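Local coordinates for retinol dehydratase (Spodoptera frugiperda, PDB 1FMJ), which is a member of the cytosolic sulfotransferase family that probably converts retinol to anhydroretinol, with a helical lid adapting the sulfotransferase fold to dehydration, at residues A[56-61]-A[168-174]; A[122-126]-A[200-204]; A[186-192]-A[317-323]; A[241-246]-A[261-265]. All blocks are in the same frame, centred on the assembly; numbering follows the deposited sequence.

How the contacts relate
The four contacts lie about 17 to 20 Å from the chain's centre in the sulfotransferase fold; only contact 4 contains a strand of the parallel sheet. Contact 3 is buried and polar: a carboxylate and a stacked arginine tie helix 187-200 to segment 317-323. Contacts 1, 2 and 4 are partly buried and have no direct hydrogen bond across; contact 4 adds two bridging waters where strand 243-247 meets helix 255-265. Contacts 2 and 3 share helix 187-200, one at its C-terminal exit and one at its start. Contacts 1 and 4, with nearest atoms about 6 Å apart, both meet strand 179-184, contact 1 by side chains, contact 4 by backbone pairing. Contact 2 lies beside calcium; contact 1 relies on proline and methionine.

Contact 1 of 4, residues A[56-61]-A[168-174]; sequences IYNMPL and SLMPPNM
Met-59 and Pro-171 meet where the chain leaves helix 53-57 and packs on the loop between strands 160-163 and 179-184 of the sulfotransferase fold, at a type II beta turn from Pro-171 to Met-174. The Met-59 chain is extended beyond CG and crosses the proline ring at about a right angle, its CG 3.6 Å from Pro-171 CG. The same ring sits over the helix end, with Pro-171 CD 3.1 Å from Ile-56 O. With CG opposite its own backbone N (chi1 -166°), Tyr-57 sends its ring along the other segment: Pro-172 CD lies over one face in a CH-pi contact, 4.3 Å from the ring centroid, while the carbonyl oxygens of Ser-168 and Leu-169 meet the edge. Phe-9 adds an edge-to-face ring contact to Tyr-57. Beyond Met-59, whose CE approaches Met-170 SD at 4.2 Å, Leu-61 crosses Met-174 at a slant; both also touch Phe-67 of strand 66-70. The pairing is tight, Leu-61 CD1 standing 3.4 Å from Met-174 CB.

Contact 2 of 4, residues A[122-126]-A[200-204]; sequences DILPN and LLYLL. With CA (calcium ion), chain F.
Tyr-202 adopts a left-handed backbone conformation (phi 61°) and pushes its side chain against the 122-126 loop, where three consecutive residues receive it without a hydrogen bond across. Its CG stands beside its own backbone N, opposite the carbonyl carbon (chi1 -64°), which points the ring at the loop; Ile-123, Leu-124 and Pro-125 meet it from its root to its hydroxyl end. Leu-124 comes in at about a right angle, with CD2 3.5 Å from Tyr-202 CD1. Pro-125 approaches the outer end of the ring, its CD lying 3.5 Å from Tyr-202 CE2 and also near the hydroxyl. At the root, Ile-123 CD1 touches Tyr-202 CB at 3.9 Å, while Ile-123 O comes near Tyr-202 CD2 obliquely. Putting an alanine here would probably leave Leu-124 and Pro-125 without their aromatic partner and open a gap between the two loops. Just before Ile-123, Asp-122 OD1 binds calcium at 2.7 Å, together with Asn-121 OD1 and Glu-118 O. Tyr-202 is the C-prime residue of the Schellman motif that ends helix 187-200.

Contact 3 of 4, residues A[186-192]-A[317-323]; sequences DPRDVAV and GCWRDYF. With HG (mercury (II) ion), chain E.
Arg-188, salt-bridged to Asp-186, packs on Trp-319 at the start of helix 187-200 of the sulfotransferase fold. As N-cap, Asp-186 accepts from Arg-188 N through OD1. The same carboxylate takes the guanidinium side-on through syn lone pairs, NE to OD1 and Arg-188 NH2 to Asp-186 OD2 at 2.8 Å, almost in the guanidinium plane, which fixes the rotation of that group. Held this way, Arg-188 lies alongside Trp-319, its guanidinium stacked on the indole with the planes 15° apart and its CD 3.8 Å from the six-membered ring centroid; Arg-320 CG covers the opposite face. The charge over the indole makes an off-centre cation-pi contact. Asp-189 then turns both oxygens onto the backbone of the other segment: OD2 accepts a nearly straight bond from Gly-317 N (2.8 Å, 169°), and OD1 a more bent one from Trp-319 N (2.9 Å, 133°). Two peptide N-H groups thus grip one buried carboxylate, and OD1 also lies at the edge of the indole. Between these two donors, Cys-318 SG binds the mercury of the heavy-atom derivative. One turn on, Val-192 CG2 touches both the root of Tyr-322 and the edge of the Phe-323 ring, while the Tyr-322 hydroxyl bonds to His-196 NE2. Val-192 CG1 sits almost squarely over the Tyr-322 ring, 3.6 Å from its centroid.

Contact 4 of 4, residues A[241-246]-A[261-265]; sequences PNMLFL and RIADF
Strand 243-247, at one border of the five-stranded parallel sheet, is covered here by helix 255-265, which runs antiparallel to it, the segment axes 9.7 Å apart at 171°. Phe-265 carries much of the contact. Its CG is set opposite its own backbone N (chi1 177°), and this carries the ring onto Leu-244, whose CB lies over the ring centre, 3.6 Å from the centroid. The ring edge turns to the backbone at the start of the strand, with Phe-265 CZ 3.2 Å from Asn-242 O and Met-243 N also near the plane. A leucine in place of Phe-265 would probably leave Leu-244 CB without its aromatic cover and open a gap beside the 241-243 backbone. Farther along, Leu-244 CD2 crosses to Ile-262 CG1 at 3.7 Å, and Leu-246 CD1 reaches the same Ile-262 CG1 at 3.8 Å. Arg-261 bends at chi3 so that its guanidinium presents a face to Leu-246 CD2, which stands 3.8 Å from Arg-261 NH1. Two waters bridge the segments: one donates to both Pro-241 O and Phe-265 O, joining the backbones; the other donates to Phe-245 O and accepts from the side-chain Arg-261 NH1. Strand 179-184 pairs with the strand through backbone bonds, helix 227-235 covers Met-243 and Phe-245, and Tyr-251 of helix 248-253 touches Leu-246 and Ile-262.

Contact 1 of 4, residues A[56-61]-A[168-174]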
loop_
_atom_site.group_PDB
_atom_site.type_symbol
_atom_site.label_atom_id
_atom_site.label_comp_id
_atom_site.label_asym_id
_atom_site.label_seq_id
_atom_site.Cartn_x
_atom_site.Cartn_y
_atom_site.Cartn_z
ATOM N N ILE A 56 17.215 0.939 -4.100
ATOM C CA ILE A 56 15.986 1.713 -4.203
ATOM C C ILE A 56 16.239 3.169 -3.824
ATOM O O ILE A 56 15.592 4.074 -4.332
ATOM C CB ILE A 56 14.881 1.104 -3.313
ATOM C CG1 ILE A 56 14.388 -0.204 -3.943
ATOM C CG2 ILE A 56 13.727 2.081 -3.160
ATOM C CD1 ILE A 56 13.550 -1.072 -3.013
ATOM N N TYR A 57 17.201 3.387 -2.938
ATOM C CA TYR A 57 17.545 4.732 -2.501
ATOM C C TYR A 57 18.239 5.450 -3.658
ATOM O O TYR A 57 18.181 6.672 -3.779
ATOM C CB TYR A 57 18.487 4.653 -1.298
ATOM C CG TYR A 57 18.649 5.950 -0.542
ATOM C CD1 TYR A 57 17.573 6.522 0.140
ATOM C CD2 TYR A 57 19.880 6.609 -0.508
ATOM C CE1 TYR A 57 17.719 7.720 0.838
ATOM C CE2 TYR A 57 20.035 7.807 0.185
ATOM C CZ TYR A 57 18.952 8.356 0.856
ATOM O OH TYR A 57 19.104 9.540 1.539
ATOM N N ASN A 58 18.883 4.672 -4.518
ATOM C CA ASN A 58 19.604 5.230 -5.651
ATOM C C ASN A 58 18.977 4.905 -7.003
ATOM O O ASN A 58 19.597 5.131 -8.032
ATOM C CB ASN A 58 21.047 4.719 -5.631
ATOM C CG ASN A 58 21.845 5.286 -4.476
ATOM O OD1 ASN A 58 22.288 6.438 -4.521
ATOM N ND2 ASN A 58 22.015 4.487 -3.420
ATOM N N MET A 59 17.754 4.381 -7.008
ATOM C CA MET A 59 17.119 4.023 -8.272
ATOM C C MET A 59 17.064 5.145 -9.308
ATOM O O MET A 59 16.613 6.258 -9.035
ATOM C CB MET A 59 15.711 3.455 -8.038
ATOM C CG MET A 59 14.739 4.368 -7.299
ATOM S SD MET A 59 13.074 3.617 -7.115
ATOM C CE MET A 59 12.112 5.039 -6.590
ATOM N N PRO A 60 17.559 4.870 -10.519
ATOM C CA PRO A 60 17.520 5.908 -11.550
ATOM C C PRO A 60 16.066 6.220 -11.884
ATOM O O PRO A 60 15.250 5.305 -12.054
ATOM C CB PRO A 60 18.257 5.260 -12.718
ATOM C CG PRO A 60 19.238 4.370 -12.024
ATOM C CD PRO A 60 18.392 3.737 -10.944
ATOM N N LEU A 61 15.742 7.505 -11.964
ATOM C CA LEU A 61 14.381 7.921 -12.269
ATOM C C LEU A 61 14.275 8.633 -13.613
ATOM O O LEU A 61 15.255 9.190 -14.115
ATOM C CB LEU A 61 13.847 8.815 -11.147
ATOM C CG LEU A 61 13.806 8.115 -9.778
ATOM C CD1 LEU A 61 13.276 9.075 -8.738
ATOM C CD2 LEU A 61 12.920 6.871 -9.845
ATOM N N SER A 168 11.463 8.974 2.579
ATOM C CA SER A 168 12.840 8.899 3.068
ATOM C C SER A 168 13.631 7.657 2.656
ATOM O O SER A 168 14.861 7.632 2.777
ATOM C CB SER A 168 12.866 9.041 4.591
ATOM O OG SER A 168 12.168 7.988 5.210
ATOM N N LEU A 169 12.941 6.622 2.181
ATOM C CA LEU A 169 13.633 5.413 1.743
ATOM C C LEU A 169 13.828 5.437 0.232
ATOM O O LEU A 169 14.467 4.564 -0.344
ATOM C CB LEU A 169 12.850 4.160 2.154
ATOM C CG LEU A 169 12.706 4.007 3.672
ATOM C CD1 LEU A 169 12.029 2.687 4.016
ATOM C CD2 LEU A 169 14.093 4.085 4.308
ATOM N N MET A 170 13.263 6.444 -0.416
ATOM C CA MET A 170 13.404 6.560 -1.860
ATOM C C MET A 170 14.325 7.736 -2.147
ATOM O O MET A 170 14.607 8.537 -1.256
ATOM C CB MET A 170 12.031 6.732 -2.516
ATOM C CG MET A 170 11.154 5.482 -2.362
ATOM S SD MET A 170 9.599 5.503 -3.281
ATOM C CE MET A 170 8.753 6.879 -2.496
ATOM N N PRO A 171 14.820 7.846 -3.390
ATOM C CA PRO A 171 15.724 8.928 -3.783
ATOM C C PRO A 171 15.318 10.317 -3.328
ATOM O O PRO A 171 14.221 10.785 -3.636
ATOM C CB PRO A 171 15.757 8.812 -5.305
ATOM C CG PRO A 171 15.653 7.341 -5.513
ATOM C CD PRO A 171 14.560 6.948 -4.530
ATOM N N PRO A 172 16.193 10.991 -2.563
ATOM C CA PRO A 172 15.832 12.337 -2.123
ATOM C C PRO A 172 15.765 13.168 -3.392
ATOM O O PRO A 172 16.509 12.921 -4.345
ATOM C CB PRO A 172 16.993 12.729 -1.210
ATOM C CG PRO A 172 18.140 11.932 -1.747
ATOM C CD PRO A 172 17.510 10.597 -2.034
ATOM N N ASN A 173 14.863 14.134 -3.421
ATOM C CA ASN A 173 14.707 14.965 -4.604
ATOM C C ASN A 173 14.118 14.150 -5.762
ATOM O O ASN A 173 14.163 14.583 -6.916
ATOM C CB ASN A 173 16.056 15.552 -5.027
ATOM C CG ASN A 173 16.743 16.289 -3.900
ATOM O OD1 ASN A 173 16.189 17.227 -3.329
ATOM N ND2 ASN A 173 17.960 15.867 -3.573
ATOM N N MET A 174 13.572 12.973 -5.461
ATOM C CA MET A 174 12.974 12.152 -6.512
ATOM C C MET A 174 11.870 12.957 -7.204
ATOM O O MET A 174 11.620 12.795 -8.398
ATOM C CB MET A 174 12.396 10.846 -5.934
ATOM C CG MET A 174 11.187 11.011 -5.009
ATOM S SD MET A 174 10.524 9.406 -4.434
ATOM C CE MET A 174 9.819 8.787 -5.970
#

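Contact 2 of 4, residues A[122-126]-A[200-204]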
loop_
_atom_site.group_PDB
_atom_site.type_symbol
_atom_site.label_atom_id
_atom_site.label_comp_id
_atom_site.label_asym_id
_atom_site.label_seq_id
_atom_site.Cartn_x
_atom_site.Cartn_y
_atom_site.Cartn_z
ATOM N N ASP A 122 2.844 -23.606 4.425
ATOM C CA ASP A 122 2.401 -24.151 5.697
ATOM C C ASP A 122 1.430 -23.215 6.422
ATOM O O ASP A 122 0.813 -23.596 7.418
ATOM C CB ASP A 122 3.614 -24.440 6.585
ATOM C CG ASP A 122 4.621 -25.370 5.918
ATOM O OD1 ASP A 122 4.273 -25.999 4.888
ATOM O OD2 ASP A 122 5.757 -25.487 6.427
ATOM N N ILE A 123 1.290 -21.994 5.921
ATOM C CA ILE A 123 0.386 -21.031 6.540
ATOM C C ILE A 123 -1.013 -21.213 5.963
ATOM O O ILE A 123 -1.965 -20.564 6.401
ATOM C CB ILE A 123 0.844 -19.576 6.277
ATOM C CG1 ILE A 123 0.669 -19.232 4.794
ATOM C CG2 ILE A 123 2.299 -19.400 6.705
ATOM C CD1 ILE A 123 1.200 -17.862 4.407
ATOM N N LEU A 124 -1.125 -22.097 4.977
ATOM C CA LEU A 124 -2.397 -22.366 4.315
ATOM C C LEU A 124 -3.151 -23.523 4.953
ATOM O O LEU A 124 -2.551 -24.510 5.385
ATOM C CB LEU A 124 -2.162 -22.689 2.839
ATOM C CG LEU A 124 -1.338 -21.695 2.026
ATOM C CD1 LEU A 124 -1.048 -22.295 0.661
ATOM C CD2 LEU A 124 -2.086 -20.377 1.895
ATOM N N PRO A 125 -4.488 -23.418 5.013
ATOM C CA PRO A 125 -5.311 -24.478 5.604
ATOM C C PRO A 125 -5.066 -25.796 4.874
ATOM O O PRO A 125 -4.882 -26.843 5.501
ATOM C CB PRO A 125 -6.735 -23.963 5.400
ATOM C CG PRO A 125 -6.562 -22.471 5.430
ATOM C CD PRO A 125 -5.322 -22.281 4.589
ATOM N N ASN A 126 -5.060 -25.733 3.544
ATOM C CA ASN A 126 -4.841 -26.916 2.718
ATOM C C ASN A 126 -3.759 -26.650 1.671
ATOM O O ASN A 126 -4.061 -26.370 0.505
ATOM C CB ASN A 126 -6.141 -27.311 2.027
ATOM C CG ASN A 126 -7.332 -27.234 2.956
ATOM O OD1 ASN A 126 -7.358 -27.876 4.009
ATOM N ND2 ASN A 126 -8.326 -26.439 2.575
ATOM N N LEU A 200 -6.544 -11.826 4.697
ATOM C CA LEU A 200 -6.618 -12.252 3.301
ATOM C C LEU A 200 -5.416 -13.079 2.841
ATOM O O LEU A 200 -5.577 -14.100 2.170
ATOM C CB LEU A 200 -6.753 -11.029 2.390
ATOM C CG LEU A 200 -6.714 -11.231 0.868
ATOM C CD1 LEU A 200 -8.039 -11.813 0.379
ATOM C CD2 LEU A 200 -6.457 -9.902 0.171
ATOM N N LEU A 201 -4.216 -12.632 3.202
ATOM C CA LEU A 201 -2.990 -13.306 2.792
ATOM C C LEU A 201 -2.398 -14.244 3.836
ATOM O O LEU A 201 -1.245 -14.662 3.712
ATOM C CB LEU A 201 -1.952 -12.258 2.382
ATOM C CG LEU A 201 -2.503 -11.242 1.375
ATOM C CD1 LEU A 201 -1.446 -10.175 1.035
ATOM C CD2 LEU A 201 -2.954 -11.979 0.123
ATOM N N TYR A 202 -3.190 -14.571 4.856
ATOM C CA TYR A 202 -2.751 -15.465 5.917
ATOM C C TYR A 202 -1.544 -14.918 6.672
ATOM O O TYR A 202 -0.698 -15.684 7.115
ATOM C CB TYR A 202 -2.397 -16.845 5.345
ATOM C CG TYR A 202 -3.560 -17.585 4.718
ATOM C CD1 TYR A 202 -3.703 -17.665 3.328
ATOM C CD2 TYR A 202 -4.538 -18.177 5.516
ATOM C CE1 TYR A 202 -4.799 -18.317 2.752
ATOM C CE2 TYR A 202 -5.631 -18.821 4.952
ATOM C CZ TYR A 202 -5.758 -18.887 3.577
ATOM O OH TYR A 202 -6.860 -19.507 3.037
ATOM N N LEU A 203 -1.467 -13.599 6.820
ATOM C CA LEU A 203 -0.348 -12.975 7.521
ATOM C C LEU A 203 -0.508 -12.997 9.041
ATOM O O LEU A 203 0.484 -12.970 9.776
ATOM C CB LEU A 203 -0.178 -11.520 7.067
ATOM C CG LEU A 203 0.002 -11.253 5.573
ATOM C CD1 LEU A 203 0.203 -9.765 5.348
ATOM C CD2 LEU A 203 1.183 -12.036 5.041
ATOM N N LEU A 204 -1.752 -13.050 9.507
ATOM C CA LEU A 204 -2.030 -13.039 10.942
ATOM C C LEU A 204 -2.327 -14.395 11.549
ATOM O O LEU A 204 -2.883 -15.271 10.891
ATOM C CB LEU A 204 -3.221 -12.127 11.251
ATOM C CG LEU A 204 -3.137 -10.642 10.913
ATOM C CD1 LEU A 204 -4.416 -9.945 11.355
ATOM C CD2 LEU A 204 -1.936 -10.031 11.600
HETATM CA CA CA F . 6.239 -26.752 3.258
#

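Contact 3 of 4, residues A[186-192]-A[317-323]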
loop_
_atom_site.group_PDB
_atom_site.type_symbol
_atom_site.label_atom_id
_atom_site.label_comp_id
_atom_site.label_asym_id
_atom_site.label_seq_id
_atom_site.Cartn_x
_atom_site.Cartn_y
_atom_site.Cartn_z
ATOM N N ASP A 186 -7.989 8.078 7.136
ATOM C CA ASP A 186 -8.131 8.035 8.592
ATOM C C ASP A 186 -7.421 6.761 9.048
ATOM O O ASP A 186 -7.738 5.679 8.571
ATOM C CB ASP A 186 -9.614 7.960 8.958
ATOM C CG ASP A 186 -9.865 8.088 10.445
ATOM O OD1 ASP A 186 -9.186 7.409 11.250
ATOM O OD2 ASP A 186 -10.758 8.880 10.803
ATOM N N PRO A 187 -6.464 6.876 9.985
ATOM C CA PRO A 187 -5.685 5.751 10.519
ATOM C C PRO A 187 -6.524 4.606 11.093
ATOM O O PRO A 187 -6.141 3.434 11.014
ATOM C CB PRO A 187 -4.824 6.397 11.608
ATOM C CG PRO A 187 -4.833 7.841 11.288
ATOM C CD PRO A 187 -6.191 8.103 10.752
ATOM N N ARG A 188 -7.657 4.946 11.688
ATOM C CA ARG A 188 -8.508 3.932 12.292
ATOM C C ARG A 188 -9.128 2.981 11.272
ATOM O O ARG A 188 -9.192 1.775 11.514
ATOM C CB ARG A 188 -9.560 4.614 13.164
ATOM C CG ARG A 188 -8.916 5.286 14.373
ATOM C CD ARG A 188 -9.816 6.314 15.015
ATOM N NE ARG A 188 -10.139 7.385 14.088
ATOM C CZ ARG A 188 -10.777 8.495 14.430
ATOM N NH1 ARG A 188 -11.161 8.677 15.685
ATOM N NH2 ARG A 188 -11.029 9.421 13.515
ATOM N N ASP A 189 -9.557 3.515 10.131
ATOM C CA ASP A 189 -10.128 2.694 9.063
ATOM C C ASP A 189 -9.015 1.937 8.333
ATOM O O ASP A 189 -9.233 0.855 7.789
ATOM C CB ASP A 189 -10.886 3.565 8.056
ATOM C CG ASP A 189 -12.175 4.109 8.616
ATOM O OD1 ASP A 189 -12.825 3.378 9.395
ATOM O OD2 ASP A 189 -12.550 5.254 8.261
ATOM N N VAL A 190 -7.833 2.542 8.292
ATOM C CA VAL A 190 -6.669 1.928 7.672
ATOM C C VAL A 190 -6.322 0.680 8.489
ATOM O O VAL A 190 -5.978 -0.370 7.939
ATOM C CB VAL A 190 -5.443 2.899 7.689
ATOM C CG1 VAL A 190 -4.186 2.162 7.288
ATOM C CG2 VAL A 190 -5.679 4.070 6.737
ATOM N N ALA A 191 -6.411 0.808 9.809
ATOM C CA ALA A 191 -6.104 -0.301 10.706
ATOM C C ALA A 191 -7.091 -1.440 10.455
ATOM O O ALA A 191 -6.692 -2.595 10.328
ATOM C CB ALA A 191 -6.182 0.156 12.158
ATOM N N VAL A 192 -8.377 -1.108 10.374
ATOM C CA VAL A 192 -9.404 -2.120 10.110
ATOM C C VAL A 192 -9.164 -2.762 8.740
ATOM O O VAL A 192 -9.203 -3.981 8.604
ATOM C CB VAL A 192 -10.830 -1.515 10.139
ATOM C CG1 VAL A 192 -11.865 -2.554 9.658
ATOM C CG2 VAL A 192 -11.175 -1.097 11.543
ATOM N N GLY A 317 -15.368 5.585 8.099
ATOM C CA GLY A 317 -16.011 5.617 9.402
ATOM C C GLY A 317 -16.446 4.281 9.987
ATOM O O GLY A 317 -17.040 4.243 11.070
ATOM N N CYS A 318 -16.153 3.182 9.300
ATOM C CA CYS A 318 -16.550 1.872 9.809
ATOM C C CYS A 318 -15.727 1.456 11.021
ATOM O O CYS A 318 -16.058 0.478 11.695
ATOM C CB CYS A 318 -16.424 0.807 8.720
ATOM S SG CYS A 318 -17.581 1.012 7.342
ATOM N N TRP A 319 -14.653 2.195 11.299
ATOM C CA TRP A 319 -13.814 1.867 12.439
ATOM C C TRP A 319 -14.642 1.849 13.727
ATOM O O TRP A 319 -14.308 1.140 14.679
ATOM C CB TRP A 319 -12.662 2.865 12.584
ATOM C CG TRP A 319 -13.103 4.262 12.894
ATOM C CD1 TRP A 319 -13.422 5.244 11.996
ATOM C CD2 TRP A 319 -13.283 4.834 14.196
ATOM N NE1 TRP A 319 -13.783 6.392 12.658
ATOM C CE2 TRP A 319 -13.708 6.171 14.009
ATOM C CE3 TRP A 319 -13.130 4.349 15.502
ATOM C CZ2 TRP A 319 -13.978 7.032 15.084
ATOM C CZ3 TRP A 319 -13.399 5.207 16.572
ATOM C CH2 TRP A 319 -13.817 6.535 16.352
ATOM N N ARG A 320 -15.728 2.613 13.750
ATOM C CA ARG A 320 -16.588 2.664 14.935
ATOM C C ARG A 320 -17.199 1.302 15.289
ATOM O O ARG A 320 -17.598 1.071 16.438
ATOM C CB ARG A 320 -17.697 3.700 14.740
ATOM C CG ARG A 320 -17.185 5.139 14.679
ATOM C CD ARG A 320 -18.324 6.133 14.793
ATOM N NE ARG A 320 -17.868 7.520 14.905
ATOM C CZ ARG A 320 -17.204 8.021 15.945
ATOM N NH1 ARG A 320 -16.898 7.253 16.984
ATOM N NH2 ARG A 320 -16.868 9.305 15.962
ATOM N N ASP A 321 -17.271 0.404 14.307
ATOM C CA ASP A 321 -17.817 -0.934 14.539
ATOM C C ASP A 321 -16.752 -1.886 15.052
ATOM O O ASP A 321 -17.062 -3.022 15.405
ATOM C CB ASP A 321 -18.395 -1.533 13.257
ATOM C CG ASP A 321 -19.583 -0.766 12.737
ATOM O OD1 ASP A 321 -20.501 -0.498 13.537
ATOM O OD2 ASP A 321 -19.603 -0.439 11.526
ATOM N N TYR A 322 -15.504 -1.422 15.102
ATOM C CA TYR A 322 -14.387 -2.251 15.547
ATOM C C TYR A 322 -13.662 -1.788 16.806
ATOM O O TYR A 322 -12.927 -2.560 17.414
ATOM C CB TYR A 322 -13.346 -2.376 14.432
ATOM C CG TYR A 322 -13.786 -3.156 13.221
ATOM C CD1 TYR A 322 -14.649 -2.601 12.284
ATOM C CD2 TYR A 322 -13.307 -4.446 12.997
ATOM C CE1 TYR A 322 -15.022 -3.309 11.144
ATOM C CE2 TYR A 322 -13.676 -5.164 11.871
ATOM C CZ TYR A 322 -14.531 -4.593 10.943
ATOM O OH TYR A 322 -14.886 -5.303 9.815
ATOM N N PHE A 323 -13.846 -0.529 17.183
ATOM C CA PHE A 323 -13.194 0.016 18.370
ATOM C C PHE A 323 -14.166 0.150 19.537
ATOM O O PHE A 323 -15.239 0.749 19.394
ATOM C CB PHE A 323 -12.621 1.401 18.073
ATOM C CG PHE A 323 -11.481 1.402 17.103
ATOM C CD1 PHE A 323 -11.642 0.909 15.814
ATOM C CD2 PHE A 323 -10.246 1.929 17.472
ATOM C CE1 PHE A 323 -10.591 0.943 14.899
ATOM C CE2 PHE A 323 -9.190 1.968 16.569
ATOM C CZ PHE A 323 -9.362 1.473 15.277
HETATM HG HG HG E . -19.929 0.999 8.575
#

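Contact 4 of 4, residues A[241-246]-A[261-265]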
loop_
_atom_site.group_PDB
_atom_site.type_symbol
_atom_site.label_atom_id
_atom_site.label_comp_id
_atom_site.label_asym_id
_atom_site.label_seq_id
_atom_site.Cartn_x
_atom_site.Cartn_y
_atom_site.Cartn_z
ATOM N N PRO A 241 5.154 20.926 -6.919
ATOM C CA PRO A 241 4.293 20.768 -8.093
ATOM C C PRO A 241 4.163 19.326 -8.585
ATOM O O PRO A 241 3.211 19.004 -9.282
ATOM C CB PRO A 241 4.961 21.664 -9.137
ATOM C CG PRO A 241 5.571 22.738 -8.306
ATOM C CD PRO A 241 6.179 21.957 -7.163
ATOM N N ASN A 242 5.117 18.471 -8.227
ATOM C CA ASN A 242 5.090 17.072 -8.659
ATOM C C ASN A 242 4.506 16.119 -7.625
ATOM O O ASN A 242 4.632 14.895 -7.746
ATOM C CB ASN A 242 6.494 16.606 -9.057
ATOM C CG ASN A 242 6.896 17.100 -10.434
ATOM O OD1 ASN A 242 6.056 17.550 -11.211
ATOM N ND2 ASN A 242 8.177 16.999 -10.751
ATOM N N MET A 243 3.857 16.690 -6.615
ATOM C CA MET A 243 3.233 15.905 -5.558
ATOM C C MET A 243 1.766 16.276 -5.411
ATOM O O MET A 243 1.417 17.455 -5.379
ATOM C CB MET A 243 3.945 16.127 -4.222
ATOM C CG MET A 243 3.169 15.609 -3.003
ATOM S SD MET A 243 2.963 13.803 -2.953
ATOM C CE MET A 243 4.352 13.352 -1.963
ATOM N N LEU A 244 0.914 15.258 -5.327
ATOM C CA LEU A 244 -0.515 15.469 -5.152
ATOM C C LEU A 244 -0.970 14.644 -3.956
ATOM O O LEU A 244 -1.124 13.424 -4.055
ATOM C CB LEU A 244 -1.293 15.043 -6.406
ATOM C CG LEU A 244 -2.822 15.089 -6.269
ATOM C CD1 LEU A 244 -3.269 16.517 -6.015
ATOM C CD2 LEU A 244 -3.487 14.545 -7.526
ATOM N N PHE A 245 -1.160 15.313 -2.824
ATOM C CA PHE A 245 -1.605 14.658 -1.599
ATOM C C PHE A 245 -3.131 14.640 -1.610
ATOM O O PHE A 245 -3.760 15.684 -1.759
ATOM C CB PHE A 245 -1.122 15.451 -0.380
ATOM C CG PHE A 245 -1.141 14.677 0.910
ATOM C CD1 PHE A 245 0.032 14.125 1.418
ATOM C CD2 PHE A 245 -2.318 14.544 1.645
ATOM C CE1 PHE A 245 0.044 13.460 2.637
ATOM C CE2 PHE A 245 -2.321 13.879 2.870
ATOM C CZ PHE A 245 -1.136 13.335 3.371
ATOM N N LEU A 246 -3.723 13.458 -1.456
ATOM C CA LEU A 246 -5.169 13.335 -1.445
ATOM C C LEU A 246 -5.621 12.499 -0.259
ATOM O O LEU A 246 -4.842 11.733 0.309
ATOM C CB LEU A 246 -5.663 12.676 -2.738
ATOM C CG LEU A 246 -5.319 13.341 -4.070
ATOM C CD1 LEU A 246 -5.864 12.496 -5.207
ATOM C CD2 LEU A 246 -5.912 14.761 -4.110
ATOM N N ARG A 261 -8.867 17.067 -10.038
ATOM C CA ARG A 261 -7.609 17.444 -9.426
ATOM C C ARG A 261 -6.486 16.580 -9.997
ATOM O O ARG A 261 -5.418 17.085 -10.333
ATOM C CB ARG A 261 -7.674 17.281 -7.905
ATOM C CG ARG A 261 -8.617 18.248 -7.204
ATOM C CD ARG A 261 -8.447 18.166 -5.695
ATOM N NE ARG A 261 -7.155 18.689 -5.268
ATOM C CZ ARG A 261 -6.699 18.627 -4.020
ATOM N NH1 ARG A 261 -7.431 18.056 -3.072
ATOM N NH2 ARG A 261 -5.516 19.140 -3.717
ATOM N N ILE A 262 -6.729 15.279 -10.117
ATOM C CA ILE A 262 -5.711 14.380 -10.646
ATOM C C ILE A 262 -5.406 14.666 -12.120
ATOM O O ILE A 262 -4.263 14.533 -12.560
ATOM C CB ILE A 262 -6.129 12.903 -10.475
ATOM C CG1 ILE A 262 -6.232 12.569 -8.983
ATOM C CG2 ILE A 262 -5.109 11.986 -11.158
ATOM C CD1 ILE A 262 -6.870 11.231 -8.698
ATOM N N ALA A 263 -6.422 15.070 -12.881
ATOM C CA ALA A 263 -6.220 15.375 -14.293
ATOM C C ALA A 263 -5.324 16.602 -14.442
ATOM O O ALA A 263 -4.352 16.575 -15.189
ATOM C CB ALA A 263 -7.563 15.610 -14.985
ATOM N N ASP A 264 -5.647 17.673 -13.721
ATOM C CA ASP A 264 -4.850 18.895 -13.787
ATOM C C ASP A 264 -3.409 18.604 -13.400
ATOM O O ASP A 264 -2.475 19.016 -14.087
ATOM C CB ASP A 264 -5.410 19.967 -12.849
ATOM C CG ASP A 264 -6.833 20.341 -13.174
ATOM O OD1 ASP A 264 -7.163 20.435 -14.375
ATOM O OD2 ASP A 264 -7.619 20.553 -12.228
ATOM N N PHE A 265 -3.239 17.895 -12.288
ATOM C CA PHE A 265 -1.915 17.533 -11.794
ATOM C C PHE A 265 -1.122 16.788 -12.875
ATOM O O PHE A 265 0.083 16.986 -13.011
ATOM C CB PHE A 265 -2.055 16.659 -10.537
ATOM C CG PHE A 265 -0.747 16.166 -9.982
ATOM C CD1 PHE A 265 0.174 17.050 -9.426
ATOM C CD2 PHE A 265 -0.437 14.812 -10.013
ATOM C CE1 PHE A 265 1.383 16.591 -8.910
ATOM C CE2 PHE A 265 0.768 14.344 -9.500
ATOM C CZ PHE A 265 1.681 15.236 -8.946
HETATM O O HOH W 1 2.427 17.872 -11.678
HETATM O O HOH W 2 -5.844 17.108 -0.373
#